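Local coordinates for inorganic pyrophosphatase (Shewanella sp. AS-11, PDB 6LL8), which probably hydrolyses diphosphate to two phosphates, as a metal-dependent type II pyrophosphatase of the DHH family, at residues Met183-Ser188 against Glu219-Ala224. Numbering follows the deposited sequence. Where two conformers were deposited one is given.
Sequences MFKVKS and EVIDLA
Glu-219 meets the Phe-184 ring at its edge: CB lies in the ring plane, 3.9 Å from CE1, and the carboxylate beyond it stands nearly perpendicular to the ring, at 85°. Lys-187 runs extended alongside Glu-219, pointing the same way, and Lys-187 NZ meets Glu-219 OE1 at 2.7 Å in a salt bridge, from the syn side and 25° out of the carboxylate plane. That ammonium also bonds the hydroxyl of Ser-146, and a bound magnesium ion lies about 4 Å from the Lys-187 side chain. With an alanine at Glu-219, the Lys-187 ammonium would probably be left without its close carboxylate mate, and the ring edge would lose the carboxylate beside it. In fold terms, the C-terminal part of helix 176-187 is tied here to the end of strand 211-220, in the mixed sheet of the DHHA2 region. Ser-188, with OG anti to its carbonyl carbon (chi1 -62°), turns the hydroxyl back to donate to Phe-184 O while accepting from Ile-221 N at 2.9 Å. A water bridges Lys-187 O and Glu-219 O, donating to both. Farther out, Ile-221 CG1, in the conformer given, lies 4.3 Å from Phe-184 CB.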
loop_
_atom_site.group_PDB
_atom_site.type_symbol
_atom_site.label_atom_id
_atom_site.label_comp_id
_atom_site.label_asym_id
_atom_site.label_seq_id
_atom_site.Cartn_x
_atom_site.Cartn_y
_atom_site.Cartn_z
ATOM N N MET A 183 -2.373 -9.208 12.516
ATOM C CA MET A 183 -1.582 -8.268 11.692
ATOM C C MET A 183 -1.710 -6.851 12.224
ATOM O O MET A 183 -0.697 -6.112 12.252
ATOM C CB MET A 183 -2.024 -8.339 10.245
ATOM C CG MET A 183 -1.502 -9.630 9.566
ATOM S SD MET A 183 -1.899 -9.670 7.813
ATOM C CE MET A 183 -3.671 -9.883 7.909
ATOM N N PHE A 184 -2.913 -6.447 12.603
ATOM C CA PHE A 184 -3.101 -5.089 13.155
ATOM C C PHE A 184 -2.543 -4.953 14.564
ATOM O O PHE A 184 -2.104 -3.857 14.913
ATOM C CB PHE A 184 -4.545 -4.625 12.982
ATOM C CG PHE A 184 -4.845 -4.295 11.541
ATOM C CD1 PHE A 184 -4.472 -3.072 11.015
ATOM C CD2 PHE A 184 -5.400 -5.235 10.696
ATOM C CE1 PHE A 184 -4.658 -2.807 9.665
ATOM C CE2 PHE A 184 -5.597 -4.954 9.361
ATOM C CZ PHE A 184 -5.207 -3.748 8.835
ATOM N N LYS A 185 -2.483 -6.018 15.329
ATOM C CA LYS A 185 -1.751 -5.971 16.618
ATOM C C LYS A 185 -0.257 -5.780 16.365
ATOM O O LYS A 185 0.384 -5.014 17.059
ATOM C CB LYS A 185 -2.019 -7.240 17.430
ATOM C CG LYS A 185 -3.441 -7.345 17.959
ATOM C CD LYS A 185 -3.614 -8.613 18.778
ATOM C CE LYS A 185 -4.970 -8.835 19.321
ATOM N NZ LYS A 185 -4.840 -9.815 20.435
ATOM N N VAL A 186 0.295 -6.424 15.349
ATOM C CA VAL A 186 1.706 -6.177 14.971
ATOM C C VAL A 186 1.878 -4.722 14.554
ATOM O O VAL A 186 2.834 -4.067 15.015
ATOM C CB VAL A 186 2.167 -7.146 13.893
ATOM C CG1 VAL A 186 3.545 -6.763 13.366
ATOM C CG2 VAL A 186 2.207 -8.572 14.435
ATOM N N LYS A 187 0.989 -4.191 13.730
ATOM C CA LYS A 187 1.094 -2.797 13.272
ATOM C C LYS A 187 1.043 -1.839 14.454
ATOM O O LYS A 187 1.600 -0.747 14.358
ATOM C CB LYS A 187 0.006 -2.435 12.256
ATOM C CG LYS A 187 0.194 -3.014 10.863
ATOM C CD LYS A 187 -0.882 -2.538 9.828
ATOM C CE LYS A 187 -0.466 -2.556 8.330
ATOM N NZ LYS A 187 -1.563 -2.506 7.285
ATOM N N SER A 188 0.346 -2.193 15.524
ATOM C CA SER A 188 0.123 -1.307 16.672
ATOM C C SER A 188 1.333 -1.280 17.605
ATOM O O SER A 188 1.320 -0.469 18.537
ATOM C CB SER A 188 -1.105 -1.759 17.417
ATOM O OG SER A 188 -2.282 -1.697 16.610
ATOM N N GLU A 219 -1.920 2.653 10.728
ATOM C CA GLU A 219 -3.127 1.943 11.164
ATOM C C GLU A 219 -2.830 1.176 12.441
ATOM O O GLU A 219 -1.862 0.411 12.507
ATOM C CB GLU A 219 -3.568 0.929 10.110
ATOM C CG GLU A 219 -3.980 1.495 8.761
ATOM C CD GLU A 219 -3.843 0.420 7.691
ATOM O OE1 GLU A 219 -2.710 -0.128 7.555
ATOM O OE2 GLU A 219 -4.830 0.091 7.062
ATOM N N VAL A 220 -3.654 1.417 13.441
ATOM C CA VAL A 220 -3.474 0.799 14.769
ATOM C C VAL A 220 -4.833 0.450 15.346
ATOM O O VAL A 220 -5.866 0.930 14.871
ATOM C CB VAL A 220 -2.705 1.741 15.716
ATOM C CG1 VAL A 220 -1.324 2.082 15.198
ATOM C CG2 VAL A 220 -3.493 2.991 16.007
ATOM N N ILE A 221 -4.828 -0.316 16.419
ATOM C CA ILE A 221 -6.067 -0.717 17.130
ATOM C C ILE A 221 -6.559 0.373 18.080
ATOM O O ILE A 221 -7.755 0.395 18.356
ATOM C CB ILE A 221 -5.803 -2.027 17.866
ATOM C CG1 ILE A 221 -5.692 -3.164 16.852
ATOM C CG2 ILE A 221 -6.880 -2.260 18.906
ATOM C CD1 ILE A 221 -5.124 -4.421 17.411
ATOM N N ASP A 222 -5.667 1.239 18.543
ATOM C CA ASP A 222 -5.967 2.269 19.561
ATOM C C ASP A 222 -5.081 3.488 19.348
ATOM O O ASP A 222 -3.866 3.394 19.550
ATOM C CB ASP A 222 -5.788 1.643 20.951
ATOM C CG ASP A 222 -6.054 2.576 22.123
ATOM O OD1 ASP A 222 -6.423 3.744 21.859
ATOM O OD2 ASP A 222 -5.884 2.114 23.296
ATOM N N LEU A 223 -5.688 4.574 18.905
ATOM C CA LEU A 223 -5.064 5.900 18.657
ATOM C C LEU A 223 -4.202 6.360 19.853
ATOM O O LEU A 223 -3.272 7.170 19.626
ATOM C CB LEU A 223 -6.222 6.865 18.341
ATOM C CG LEU A 223 -5.892 8.205 17.680
ATOM C CD1 LEU A 223 -5.452 8.019 16.238
ATOM C CD2 LEU A 223 -7.081 9.166 17.741
ATOM N N ALA A 224 -4.567 5.957 21.056
ATOM C CA ALA A 224 -3.889 6.499 22.253
ATOM C C ALA A 224 -2.403 6.135 22.230
ATOM O O ALA A 224 -1.619 6.839 22.901
ATOM C CB ALA A 224 -4.553 6.026 23.512
HETATM O O HOH W 1 0.778 1.328 12.159
#